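Local structure of LBCATS-a (Synthetic construct, 5EY5) at residues A45-L50 / P96-T101; P62-A67 / V232-V237; G125-D130 / I151-P156; I208-G213 / Q225-V230. The protein probably serves as a tryptophan synthase alpha subunit, which in natural enzymes cleaves indole-3-glycerol phosphate into indole and glyceraldehyde 3-phosphate. All coordinates share one frame; numbering follows the deposited sequence.

Interaction 1 (A45-L50 / P96-T101). With G3P (sn-glycerol-3-phosphate), chain E.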
loop_
_atom_site.group_PDB
_atom_site.type_symbol
_atom_site.label_atom_id
_atom_site.label_comp_id
_atom_site.label_asym_id
_atom_site.label_seq_id
_atom_site.Cartn_x
_atom_site.Cartn_y
_atom_site.Cartn_z
ATOM N N ALA A 45 -35.771 34.159 -35.002
ATOM C CA ALA A 45 -34.496 33.494 -35.227
ATOM C C ALA A 45 -34.225 33.365 -36.719
ATOM O O ALA A 45 -35.125 33.079 -37.515
ATOM C CB ALA A 45 -34.487 32.117 -34.569
ATOM N N ASP A 46 -32.971 33.588 -37.100
ATOM C CA ASP A 46 -32.603 33.560 -38.508
ATOM C C ASP A 46 -31.987 32.243 -38.911
ATOM O O ASP A 46 -32.153 31.807 -40.053
ATOM C CB ASP A 46 -31.619 34.683 -38.823
ATOM C CG ASP A 46 -32.207 36.049 -38.575
ATOM O OD1 ASP A 46 -32.994 36.508 -39.428
ATOM O OD2 ASP A 46 -31.880 36.660 -37.532
ATOM N N ILE A 47 -31.261 31.628 -37.991
ATOM C CA ILE A 47 -30.666 30.316 -38.161
ATOM C C ILE A 47 -30.829 29.625 -36.825
ATOM O O ILE A 47 -30.740 30.270 -35.776
ATOM C CB ILE A 47 -29.175 30.388 -38.540
ATOM C CG1 ILE A 47 -28.984 31.169 -39.850
ATOM C CG2 ILE A 47 -28.573 28.968 -38.586
ATOM C CD1 ILE A 47 -27.533 31.605 -40.117
ATOM N N ILE A 48 -31.091 28.326 -36.855
ATOM C CA ILE A 48 -31.285 27.559 -35.636
ATOM C C ILE A 48 -30.204 26.502 -35.571
ATOM O O ILE A 48 -30.037 25.716 -36.518
ATOM C CB ILE A 48 -32.681 26.929 -35.564
ATOM C CG1 ILE A 48 -33.719 28.026 -35.345
ATOM C CG2 ILE A 48 -32.703 25.867 -34.457
ATOM C CD1 ILE A 48 -35.124 27.588 -35.596
ATOM N N GLU A 49 -29.450 26.509 -34.468
ATOM C CA GLU A 49 -28.524 25.441 -34.142
ATOM C C GLU A 49 -29.232 24.407 -33.280
ATOM O O GLU A 49 -29.839 24.749 -32.258
ATOM C CB GLU A 49 -27.296 25.980 -33.409
ATOM C CG GLU A 49 -26.385 26.842 -34.262
ATOM C CD GLU A 49 -25.197 27.399 -33.484
ATOM O OE1 GLU A 49 -24.505 28.285 -34.022
ATOM O OE2 GLU A 49 -24.957 26.945 -32.342
ATOM N N LEU A 50 -29.148 23.149 -33.697
ATOM C CA LEU A 50 -29.657 22.017 -32.930
ATOM C C LEU A 50 -28.468 21.197 -32.452
ATOM O O LEU A 50 -27.687 20.695 -33.267
ATOM C CB LEU A 50 -30.603 21.154 -33.771
ATOM C CG LEU A 50 -31.977 21.782 -34.034
ATOM C CD1 LEU A 50 -32.815 20.913 -34.985
ATOM C CD2 LEU A 50 -32.709 22.009 -32.734
ATOM N N PRO A 96 -32.920 28.058 -41.923
ATOM C CA PRO A 96 -31.695 27.255 -41.948
ATOM C C PRO A 96 -31.527 26.506 -40.636
ATOM O O PRO A 96 -31.721 27.060 -39.550
ATOM C CB PRO A 96 -30.582 28.293 -42.160
ATOM C CG PRO A 96 -31.294 29.500 -42.730
ATOM C CD PRO A 96 -32.645 29.495 -42.091
ATOM N N ILE A 97 -31.176 25.233 -40.750
ATOM C CA ILE A 97 -30.954 24.354 -39.607
ATOM C C ILE A 97 -29.499 23.914 -39.643
ATOM O O ILE A 97 -29.006 23.483 -40.693
ATOM C CB ILE A 97 -31.896 23.134 -39.635
ATOM C CG1 ILE A 97 -33.343 23.581 -39.481
ATOM C CG2 ILE A 97 -31.526 22.115 -38.530
ATOM C CD1 ILE A 97 -33.657 24.092 -38.096
ATOM N N VAL A 98 -28.815 24.055 -38.509
ATOM C CA VAL A 98 -27.436 23.611 -38.333
ATOM C C VAL A 98 -27.420 22.563 -37.233
ATOM O O VAL A 98 -28.003 22.780 -36.162
ATOM C CB VAL A 98 -26.503 24.783 -37.976
ATOM C CG1 VAL A 98 -25.086 24.273 -37.651
ATOM C CG2 VAL A 98 -26.465 25.785 -39.124
ATOM N N PHE A 99 -26.778 21.421 -37.509
ATOM C CA PHE A 99 -26.490 20.408 -36.497
ATOM C C PHE A 99 -25.150 20.718 -35.852
ATOM O O PHE A 99 -24.138 20.851 -36.551
ATOM C CB PHE A 99 -26.436 18.995 -37.089
ATOM C CG PHE A 99 -27.764 18.324 -37.199
ATOM C CD1 PHE A 99 -28.929 19.017 -36.924
ATOM C CD2 PHE A 99 -27.849 16.985 -37.571
ATOM C CE1 PHE A 99 -30.167 18.388 -37.033
ATOM C CE2 PHE A 99 -29.067 16.350 -37.677
ATOM C CZ PHE A 99 -30.237 17.056 -37.404
ATOM N N LEU A 100 -25.135 20.813 -34.520
ATOM C CA LEU A 100 -23.894 20.931 -33.770
ATOM C C LEU A 100 -23.678 19.572 -33.132
ATOM O O LEU A 100 -24.489 19.121 -32.313
ATOM C CB LEU A 100 -23.962 22.063 -32.739
ATOM C CG LEU A 100 -22.696 22.424 -31.957
ATOM C CD1 LEU A 100 -22.790 23.866 -31.449
ATOM C CD2 LEU A 100 -22.463 21.443 -30.800
ATOM N N THR A 101 -22.645 18.870 -33.575
ATOM C CA THR A 101 -22.468 17.503 -33.120
ATOM C C THR A 101 -20.986 17.250 -32.941
ATOM O O THR A 101 -20.182 17.725 -33.737
ATOM C CB THR A 101 -23.072 16.481 -34.103
ATOM O OG1 THR A 101 -22.776 15.145 -33.666
ATOM C CG2 THR A 101 -22.540 16.673 -35.517
HETATM O O1 G3P E . -23.448 27.494 -30.367
HETATM C C1 G3P E . -23.026 26.930 -29.162
HETATM C C2 G3P E . -23.737 27.582 -27.982
HETATM O O2 G3P E . -23.573 26.729 -26.885
HETATM C C3 G3P E . -23.194 28.997 -27.692
HETATM O O1P G3P E . -22.476 29.061 -26.483
HETATM O O4P G3P E . -24.034 28.257 -24.618
HETATM O O2P G3P E . -22.289 29.962 -24.021
HETATM O O3P G3P E . -24.195 30.637 -25.388
HETATM P P G3P E . -23.264 29.485 -25.092
#
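I48, E49 and L50 run in parallel register with I97, V98 and F99 as adjacent strands of a TIM barrel, their local axes 4.7 Å apart and inclined by 31°. Four backbone hydrogen bonds tie them together: I48 N to P96 O, V98 N to I48 O, L50 N to V98 O and L100 N to L50 O. On the face turned to helix 78-91, I48 and I97 lie side by side and point the same way, with I97 CD1 3.9 Å from I48 CB. L50 CD1 reaches over to I97 CG2, and L50 CB approaches the F99 ring obliquely. The other flank is led by I47, which meets P96 at about a right angle, CG1 lying 4.0 Å from P96 CB. Its CG2 branch touches V98 CG2 at 3.9 Å, close to helix 3-14. With an alanine here both branches disappear, and P96 CB and V98 CG2 would probably be left with a gap beside them. Further along, the extended chain of E49 (chi2 178°) carries its carboxylate into the ligand pocket. There L100 CD1 packs on G3P C1, and E49 OE2 accepts a 2.5 Å hydrogen bond from G3P O1.

Interaction 2 (P62-A67 / V232-V237). With G3P (sn-glycerol-3-phosphate), chain E.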
loop_
_atom_site.group_PDB
_atom_site.type_symbol
_atom_site.label_atom_id
_atom_site.label_comp_id
_atom_site.label_asym_id
_atom_site.label_seq_id
_atom_site.Cartn_x
_atom_site.Cartn_y
_atom_site.Cartn_z
ATOM N N PRO A 62 -21.476 23.380 -17.997
ATOM C CA PRO A 62 -22.428 22.525 -17.264
ATOM C C PRO A 62 -23.856 22.581 -17.790
ATOM O O PRO A 62 -24.531 21.550 -17.836
ATOM C CB PRO A 62 -22.338 23.065 -15.828
ATOM C CG PRO A 62 -21.011 23.769 -15.762
ATOM C CD PRO A 62 -20.792 24.343 -17.116
ATOM N N THR A 63 -24.349 23.764 -18.157
ATOM C CA THR A 63 -25.717 23.891 -18.655
ATOM C C THR A 63 -25.985 22.946 -19.810
ATOM O O THR A 63 -26.957 22.179 -19.804
ATOM C CB THR A 63 -25.957 25.325 -19.107
ATOM O OG1 THR A 63 -25.669 26.205 -18.017
ATOM C CG2 THR A 63 -27.402 25.499 -19.557
ATOM N N ILE A 64 -25.161 23.033 -20.849
ATOM C CA ILE A 64 -25.408 22.218 -22.024
ATOM C C ILE A 64 -25.005 20.766 -21.787
ATOM O O ILE A 64 -25.549 19.865 -22.434
ATOM C CB ILE A 64 -24.703 22.870 -23.225
ATOM C CG1 ILE A 64 -25.457 24.168 -23.552
ATOM C CG2 ILE A 64 -24.669 21.923 -24.441
ATOM C CD1 ILE A 64 -24.822 25.031 -24.587
ATOM N N GLN A 65 -24.063 20.514 -20.865
ATOM C CA GLN A 65 -23.782 19.148 -20.417
ATOM C C GLN A 65 -25.040 18.494 -19.874
ATOM O O GLN A 65 -25.327 17.328 -20.168
ATOM C CB GLN A 65 -22.710 19.141 -19.311
ATOM C CG GLN A 65 -21.279 19.499 -19.707
ATOM C CD GLN A 65 -20.406 19.744 -18.479
ATOM O OE1 GLN A 65 -20.615 19.137 -17.423
ATOM N NE2 GLN A 65 -19.438 20.655 -18.604
ATOM N N ARG A 66 -25.757 19.215 -19.006
ATOM C CA ARG A 66 -26.986 18.696 -18.408
ATOM C C ARG A 66 -28.081 18.516 -19.442
ATOM O O ARG A 66 -28.861 17.568 -19.356
ATOM C CB ARG A 66 -27.483 19.622 -17.293
ATOM C CG ARG A 66 -26.505 19.758 -16.141
ATOM C CD ARG A 66 -27.101 20.470 -14.937
ATOM N NE ARG A 66 -27.490 21.848 -15.208
ATOM C CZ ARG A 66 -26.679 22.892 -15.069
ATOM N NH1 ARG A 66 -25.425 22.704 -14.681
ATOM N NH2 ARG A 66 -27.117 24.121 -15.328
ATOM N N ALA A 67 -28.203 19.450 -20.394
ATOM C CA ALA A 67 -29.191 19.268 -21.454
ATOM C C ALA A 67 -28.890 18.011 -22.269
ATOM O O ALA A 67 -29.803 17.248 -22.595
ATOM C CB ALA A 67 -29.238 20.509 -22.350
ATOM N N VAL A 232 -26.623 32.363 -29.254
ATOM C CA VAL A 232 -27.011 32.224 -27.856
ATOM C C VAL A 232 -27.504 30.805 -27.621
ATOM O O VAL A 232 -28.490 30.385 -28.233
ATOM C CB VAL A 232 -28.126 33.200 -27.469
ATOM C CG1 VAL A 232 -28.517 32.953 -26.015
ATOM C CG2 VAL A 232 -27.715 34.644 -27.730
ATOM N N GLY A 233 -26.882 30.104 -26.676
ATOM C CA GLY A 233 -27.296 28.755 -26.377
ATOM C C GLY A 233 -27.606 28.566 -24.911
ATOM O O GLY A 233 -28.780 28.418 -24.531
ATOM N N SER A 234 -26.561 28.588 -24.076
ATOM C CA SER A 234 -26.754 28.269 -22.665
ATOM C C SER A 234 -27.908 29.058 -22.057
ATOM O O SER A 234 -28.727 28.501 -21.316
ATOM C CB SER A 234 -25.462 28.520 -21.891
ATOM O OG SER A 234 -24.582 27.420 -22.072
ATOM N N ALA A 235 -28.006 30.348 -22.375
ATOM C CA ALA A 235 -29.043 31.150 -21.735
ATOM C C ALA A 235 -30.441 30.666 -22.111
ATOM O O ALA A 235 -31.367 30.773 -21.301
ATOM C CB ALA A 235 -28.870 32.622 -22.090
ATOM N N ILE A 236 -30.619 30.151 -23.331
ATOM C CA ILE A 236 -31.929 29.651 -23.738
ATOM C C ILE A 236 -32.187 28.289 -23.122
ATOM O O ILE A 236 -33.305 27.983 -22.683
ATOM C CB ILE A 236 -32.017 29.577 -25.270
ATOM C CG1 ILE A 236 -31.904 30.961 -25.888
ATOM C CG2 ILE A 236 -33.326 28.853 -25.683
ATOM C CD1 ILE A 236 -31.791 30.945 -27.410
ATOM N N VAL A 237 -31.149 27.448 -23.094
ATOM C CA VAL A 237 -31.261 26.141 -22.477
ATOM C C VAL A 237 -31.595 26.253 -20.999
ATOM O O VAL A 237 -32.292 25.390 -20.449
ATOM C CB VAL A 237 -29.954 25.354 -22.698
ATOM C CG1 VAL A 237 -29.962 24.115 -21.836
ATOM C CG2 VAL A 237 -29.811 24.993 -24.162
HETATM O O1 G3P E . -23.448 27.494 -30.367
HETATM C C1 G3P E . -23.026 26.930 -29.162
HETATM C C2 G3P E . -23.737 27.582 -27.982
HETATM O O2 G3P E . -23.573 26.729 -26.885
HETATM C C3 G3P E . -23.194 28.997 -27.692
HETATM O O1P G3P E . -22.476 29.061 -26.483
HETATM O O4P G3P E . -24.034 28.257 -24.618
HETATM O O2P G3P E . -22.289 29.962 -24.021
HETATM O O3P G3P E . -24.195 30.637 -25.388
HETATM P P G3P E . -23.264 29.485 -25.092
HETATM O O HOH W 1 -22.988 25.368 -21.274
#
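With chi1 at -80°, S234 holds OG beside its own backbone N, and the extended I64 chain (chi2 173°) brings CD1 to within 3.5 Å of that hydroxyl oxygen. I64 CD1 also presses on the ligand, lying 3.1 Å from G3P O2. CG1 of V237 touches T63 CG2 and A67 CB, 3.7 Å from each. The T63 and V237 side chains run alongside each other, pointing opposite ways, and T63 CG2 also rests on S234 O. This is the phosphate-binding helix start that follows the eighth strand of many TIM barrels: G233 is the N-cap of helix 234-241, and the phosphate sits at that N-terminus. G233 N gives O3P of G3P a 3.0 Å bond, while S234 N donates to O4P at 2.6 Å. The same O4P is gripped a second time, by S234 OG at 2.7 Å. A side chain at G233 would clash with G3P C2, so the missing CB makes room for the ligand. While donating to O4P, S234 OG also accepts a hydrogen bond from a water at 2.7 Å; that water in turn accepts from I64 N, linking the two helices.

Interaction 3 (G125-D130 / I151-P156)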
loop_
_atom_site.group_PDB
_atom_site.type_symbol
_atom_site.label_atom_id
_atom_site.label_comp_id
_atom_site.label_asym_id
_atom_site.label_seq_id
_atom_site.Cartn_x
_atom_site.Cartn_y
_atom_site.Cartn_z
ATOM N N GLY A 125 -26.180 22.979 -42.383
ATOM C CA GLY A 125 -24.817 23.213 -41.959
ATOM C C GLY A 125 -24.455 22.372 -40.757
ATOM O O GLY A 125 -25.312 21.792 -40.080
ATOM N N LEU A 126 -23.151 22.301 -40.515
ATOM C CA LEU A 126 -22.574 21.440 -39.497
ATOM C C LEU A 126 -21.569 22.238 -38.695
ATOM O O LEU A 126 -20.738 22.950 -39.268
ATOM C CB LEU A 126 -21.879 20.226 -40.112
ATOM C CG LEU A 126 -22.772 19.299 -40.930
ATOM C CD1 LEU A 126 -21.998 18.053 -41.340
ATOM C CD2 LEU A 126 -24.025 18.925 -40.134
ATOM N N ILE A 127 -21.673 22.123 -37.375
ATOM C CA ILE A 127 -20.676 22.597 -36.427
ATOM C C ILE A 127 -20.171 21.369 -35.687
ATOM O O ILE A 127 -20.965 20.651 -35.076
ATOM C CB ILE A 127 -21.274 23.619 -35.448
ATOM C CG1 ILE A 127 -21.762 24.850 -36.210
ATOM C CG2 ILE A 127 -20.258 23.991 -34.349
ATOM C CD1 ILE A 127 -22.543 25.814 -35.320
ATOM N N VAL A 128 -18.882 21.091 -35.784
ATOM C CA VAL A 128 -18.296 19.902 -35.177
ATOM C C VAL A 128 -17.217 20.349 -34.199
ATOM O O VAL A 128 -16.075 20.586 -34.584
ATOM C CB VAL A 128 -17.721 18.952 -36.240
ATOM C CG1 VAL A 128 -17.199 17.684 -35.571
ATOM C CG2 VAL A 128 -18.779 18.635 -37.276
ATOM N N PRO A 129 -17.540 20.470 -32.912
ATOM C CA PRO A 129 -16.623 21.192 -32.018
ATOM C C PRO A 129 -15.258 20.531 -31.844
ATOM O O PRO A 129 -14.285 21.249 -31.618
ATOM C CB PRO A 129 -17.410 21.266 -30.702
ATOM C CG PRO A 129 -18.869 21.222 -31.138
ATOM C CD PRO A 129 -18.863 20.262 -32.303
ATOM N N ASP A 130 -15.124 19.206 -31.938
ATOM C CA ASP A 130 -13.813 18.590 -31.728
ATOM C C ASP A 130 -13.112 18.197 -33.028
ATOM O O ASP A 130 -12.274 17.286 -33.022
ATOM C CB ASP A 130 -13.929 17.373 -30.803
ATOM C CG ASP A 130 -15.029 16.404 -31.235
ATOM O OD1 ASP A 130 -15.769 16.709 -32.205
ATOM O OD2 ASP A 130 -15.165 15.350 -30.578
ATOM N N ILE A 151 -19.122 24.709 -40.648
ATOM C CA ILE A 151 -18.781 25.920 -39.912
ATOM C C ILE A 151 -17.674 25.609 -38.912
ATOM O O ILE A 151 -17.854 24.771 -38.019
ATOM C CB ILE A 151 -20.012 26.481 -39.196
ATOM C CG1 ILE A 151 -21.095 26.835 -40.227
ATOM C CG2 ILE A 151 -19.611 27.668 -38.317
ATOM C CD1 ILE A 151 -22.438 26.222 -39.933
ATOM N N PHE A 152 -16.534 26.291 -39.044
ATOM C CA PHE A 152 -15.405 26.084 -38.138
ATOM C C PHE A 152 -15.304 27.223 -37.126
ATOM O O PHE A 152 -15.639 28.375 -37.427
ATOM C CB PHE A 152 -14.089 25.963 -38.918
ATOM C CG PHE A 152 -13.926 24.653 -39.656
ATOM C CD1 PHE A 152 -14.161 24.573 -41.016
ATOM C CD2 PHE A 152 -13.526 23.505 -38.983
ATOM C CE1 PHE A 152 -14.000 23.372 -41.694
ATOM C CE2 PHE A 152 -13.359 22.298 -39.654
ATOM C CZ PHE A 152 -13.598 22.226 -41.006
ATOM N N LEU A 153 -14.836 26.884 -35.918
ATOM C CA LEU A 153 -14.657 27.845 -34.829
ATOM C C LEU A 153 -13.275 28.483 -34.865
ATOM O O LEU A 153 -12.276 27.834 -35.201
ATOM C CB LEU A 153 -14.844 27.183 -33.463
ATOM C CG LEU A 153 -16.263 26.880 -32.993
ATOM C CD1 LEU A 153 -17.044 26.253 -34.123
ATOM C CD2 LEU A 153 -16.234 25.942 -31.764
ATOM N N VAL A 154 -13.226 29.757 -34.497
ATOM C CA VAL A 154 -11.983 30.497 -34.337
ATOM C C VAL A 154 -11.974 31.054 -32.926
ATOM O O VAL A 154 -12.952 31.679 -32.492
ATOM C CB VAL A 154 -11.840 31.619 -35.377
ATOM C CG1 VAL A 154 -10.529 32.386 -35.148
ATOM C CG2 VAL A 154 -11.874 31.034 -36.773
ATOM N N ALA A 155 -10.917 30.813 -32.225
ATOM C CA ALA A 155 -10.823 31.194 -30.830
ATOM C C ALA A 155 -9.902 32.388 -30.658
ATOM O O ALA A 155 -9.038 32.656 -31.499
ATOM C CB ALA A 155 -10.310 30.017 -29.993
ATOM N N PRO A 156 -10.062 33.132 -29.564
ATOM C CA PRO A 156 -9.212 34.314 -29.361
ATOM C C PRO A 156 -7.726 33.998 -29.365
ATOM O O PRO A 156 -6.924 34.899 -29.619
ATOM C CB PRO A 156 -9.671 34.847 -27.996
ATOM C CG PRO A 156 -11.072 34.283 -27.817
ATOM C CD PRO A 156 -11.017 32.925 -28.462
HETATM O O HOH W 2 -17.175 22.099 -37.665
#
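I127 meets two side chains of the opposite segment at different angles, slanting across I151 and standing roughly perpendicular to L153. Its branches divide the work: with chi1 at -62°, CG1 lies anti to the carbonyl carbon and rests 3.8 Å from I151 CB, whereas the CG2 branch, anti to the backbone N, touches L153 CD1 at 3.9 Å. I151 folds its CD1 back over the first segment, where the methyl contacts I127 CG1, L126 O and the bare CA of G125, the last at 4.3 Å. A side chain on G125 would come tight against that methyl. Replacing I151 with an alanine removes CG1, CG2 and CD1, which would probably open a gap over G125 and leave I127 CG1 with less to lean on. The main chains are joined directly by I151 N and L126 O, a 2.8 Å hydrogen bond whose donor lies almost in line with the carbonyl (174°). One step later the strands have parted, and a water fills in, accepting from V128 N and donating to I151 O at 2.8 Å. Both segments belong to the beta-alpha-beta unit of strand 125-127, helix 137-146 and strand 149-154. I127 packs on V98 and L100 of strand 97-100, I151 and L153 lean on Y175 of strand 174-177, and F152 and V154 turn to helix 160-169.

Interaction 4 (I208-G213 / Q225-V230). With G3P (sn-glycerol-3-phosphate), chain E.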
loop_
_atom_site.group_PDB
_atom_site.type_symbol
_atom_site.label_atom_id
_atom_site.label_comp_id
_atom_site.label_asym_id
_atom_site.label_seq_id
_atom_site.Cartn_x
_atom_site.Cartn_y
_atom_site.Cartn_z
ATOM N N ILE A 208 -19.485 36.440 -40.119
ATOM C CA ILE A 208 -18.925 36.043 -38.834
ATOM C C ILE A 208 -20.007 36.172 -37.769
ATOM O O ILE A 208 -20.625 37.235 -37.627
ATOM C CB ILE A 208 -17.695 36.880 -38.475
ATOM C CG1 ILE A 208 -16.711 36.872 -39.661
ATOM C CG2 ILE A 208 -17.074 36.336 -37.193
ATOM C CD1 ILE A 208 -15.551 37.845 -39.521
ATOM N N ALA A 209 -20.241 35.091 -37.039
ATOM C CA ALA A 209 -21.114 35.066 -35.874
ATOM C C ALA A 209 -20.295 34.844 -34.603
ATOM O O ALA A 209 -19.288 34.131 -34.611
ATOM C CB ALA A 209 -22.156 33.962 -36.014
ATOM N N VAL A 210 -20.739 35.452 -33.503
ATOM C CA VAL A 210 -20.048 35.382 -32.218
ATOM C C VAL A 210 -20.910 34.610 -31.220
ATOM O O VAL A 210 -22.120 34.857 -31.107
ATOM C CB VAL A 210 -19.724 36.786 -31.688
ATOM C CG1 VAL A 210 -19.153 36.701 -30.283
ATOM C CG2 VAL A 210 -18.758 37.503 -32.641
ATOM N N GLY A 211 -20.284 33.679 -30.492
ATOM C CA GLY A 211 -20.961 32.842 -29.521
ATOM C C GLY A 211 -20.074 32.524 -28.330
ATOM O O GLY A 211 -18.895 32.887 -28.290
ATOM N N PHE A 212 -20.665 31.811 -27.357
ATOM C CA PHE A 212 -20.085 31.530 -26.041
ATOM C C PHE A 212 -20.311 32.696 -25.075
ATOM O O PHE A 212 -19.744 33.784 -25.249
ATOM C CB PHE A 212 -18.579 31.227 -26.132
ATOM C CG PHE A 212 -18.240 29.810 -26.548
ATOM C CD1 PHE A 212 -18.658 29.302 -27.780
ATOM C CD2 PHE A 212 -17.459 29.002 -25.723
ATOM C CE1 PHE A 212 -18.323 28.019 -28.178
ATOM C CE2 PHE A 212 -17.118 27.710 -26.107
ATOM C CZ PHE A 212 -17.546 27.215 -27.336
ATOM N N GLY A 213 -21.154 32.486 -24.060
ATOM C CA GLY A 213 -21.274 33.409 -22.956
ATOM C C GLY A 213 -22.381 34.437 -23.064
ATOM O O GLY A 213 -22.751 35.025 -22.046
ATOM N N GLN A 225 -23.148 44.767 -32.634
ATOM C CA GLN A 225 -22.554 45.929 -33.266
ATOM C C GLN A 225 -21.251 45.612 -33.984
ATOM O O GLN A 225 -20.771 46.455 -34.751
ATOM C CB GLN A 225 -22.320 47.028 -32.225
ATOM C CG GLN A 225 -23.516 47.273 -31.317
ATOM C CD GLN A 225 -24.819 47.417 -32.085
ATOM O OE1 GLN A 225 -24.921 48.213 -33.023
ATOM N NE2 GLN A 225 -25.825 46.643 -31.692
ATOM N N VAL A 226 -20.664 44.437 -33.754
ATOM C CA VAL A 226 -19.360 44.117 -34.317
ATOM C C VAL A 226 -19.383 42.918 -35.250
ATOM O O VAL A 226 -18.425 42.731 -36.015
ATOM C CB VAL A 226 -18.308 43.902 -33.209
ATOM C CG1 VAL A 226 -17.764 45.245 -32.711
ATOM C CG2 VAL A 226 -18.896 43.125 -32.060
ATOM N N ALA A 227 -20.420 42.096 -35.232
ATOM C CA ALA A 227 -20.424 40.864 -36.002
ATOM C C ALA A 227 -21.715 40.749 -36.796
ATOM O O ALA A 227 -22.710 41.417 -36.507
ATOM C CB ALA A 227 -20.252 39.637 -35.093
ATOM N N ASP A 228 -21.686 39.867 -37.799
ATOM C CA ASP A 228 -22.855 39.643 -38.634
ATOM C C ASP A 228 -23.951 38.871 -37.919
ATOM O O ASP A 228 -25.090 38.862 -38.394
ATOM C CB ASP A 228 -22.459 38.884 -39.896
ATOM C CG ASP A 228 -21.345 39.564 -40.645
ATOM O OD1 ASP A 228 -21.640 40.484 -41.441
ATOM O OD2 ASP A 228 -20.176 39.181 -40.431
ATOM N N GLY A 229 -23.637 38.199 -36.817
ATOM C CA GLY A 229 -24.646 37.411 -36.132
ATOM C C GLY A 229 -24.233 37.112 -34.710
ATOM O O GLY A 229 -23.065 37.258 -34.334
ATOM N N VAL A 230 -25.220 36.708 -33.913
ATOM C CA VAL A 230 -25.050 36.481 -32.485
ATOM C C VAL A 230 -25.604 35.108 -32.174
ATOM O O VAL A 230 -26.767 34.828 -32.487
ATOM C CB VAL A 230 -25.793 37.542 -31.654
ATOM C CG1 VAL A 230 -25.568 37.296 -30.172
ATOM C CG2 VAL A 230 -25.364 38.941 -32.060
HETATM O O1 G3P E . -23.448 27.494 -30.367
HETATM C C1 G3P E . -23.026 26.930 -29.162
HETATM C C2 G3P E . -23.737 27.582 -27.982
HETATM O O2 G3P E . -23.573 26.729 -26.885
HETATM C C3 G3P E . -23.194 28.997 -27.692
HETATM O O1P G3P E . -22.476 29.061 -26.483
HETATM O O4P G3P E . -24.034 28.257 -24.618
HETATM O O2P G3P E . -22.289 29.962 -24.021
HETATM O O3P G3P E . -24.195 30.637 -25.388
HETATM P P G3P E . -23.264 29.485 -25.092
#
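The carboxylate of D228 is caught at one oxygen by I208: OD2 accepts from I208 N at 2.8 Å, met on its anti side and 33° out of the carboxylate plane, in a nearly straight bond (172°). With chi1 at -54°, CG sits beside the D228 backbone N, which leaves OD2 facing the I208 amide. A second flat group, the F212 ring, belongs to the ligand end; G3P O1P approaches it obliquely, 4.0 Å from CD1, and the F212 side chain also touches Y175, V177, T183 and R186. Between these ends, strands 208-211 and 229-232 pair in parallel, A209 opposite G229 and V210 opposite V230, in a beta-alpha-beta unit connected by helix 217-224. V210 N bonds to G229 O at 3.1 Å from above the carbonyl plane. I208 O takes two weak bonds, from D228 N and G229 N. A227 CB packs against strand 208-211, 3.5 Å from I208 O and 3.6 Å from V210 CG2. Past the strand, G213 N donates to G3P O2P at 2.8 Å; the backbone angles of G213 are ones that call for glycine. The chemistry differs at the two ends: a side-chain acid takes up the N-H at the start of strand 208-211, a bond that probably helps to stabilise the negative charge of the D228 carboxylate, whereas beyond the strand's other end a main-chain N-H meets the phosphate.

In the fold
Interactions 1, 3 and 4 each join neighbouring strands of the one closed, eight-stranded parallel barrel, while interaction 2 brings together two helices that follow its second and eighth strands. Interactions 1 and 3 meet directly, since strands 97-100 and 125-127 are adjacent; their centres are about 13 Å apart, as are those of interactions 3 and 4. Along the chain, interactions 3 and 4 are nested within the loop closed by interaction 2, whose segments alternate with those of interaction 1. Residues 225-230 are followed, after one residue, by 232-237, although the centres of interactions 4 and 2 lie about 18 Å apart. Interactions 1, 2 and 4 thus reach G3P from widely separated parts of the sequence, giving a single pocket.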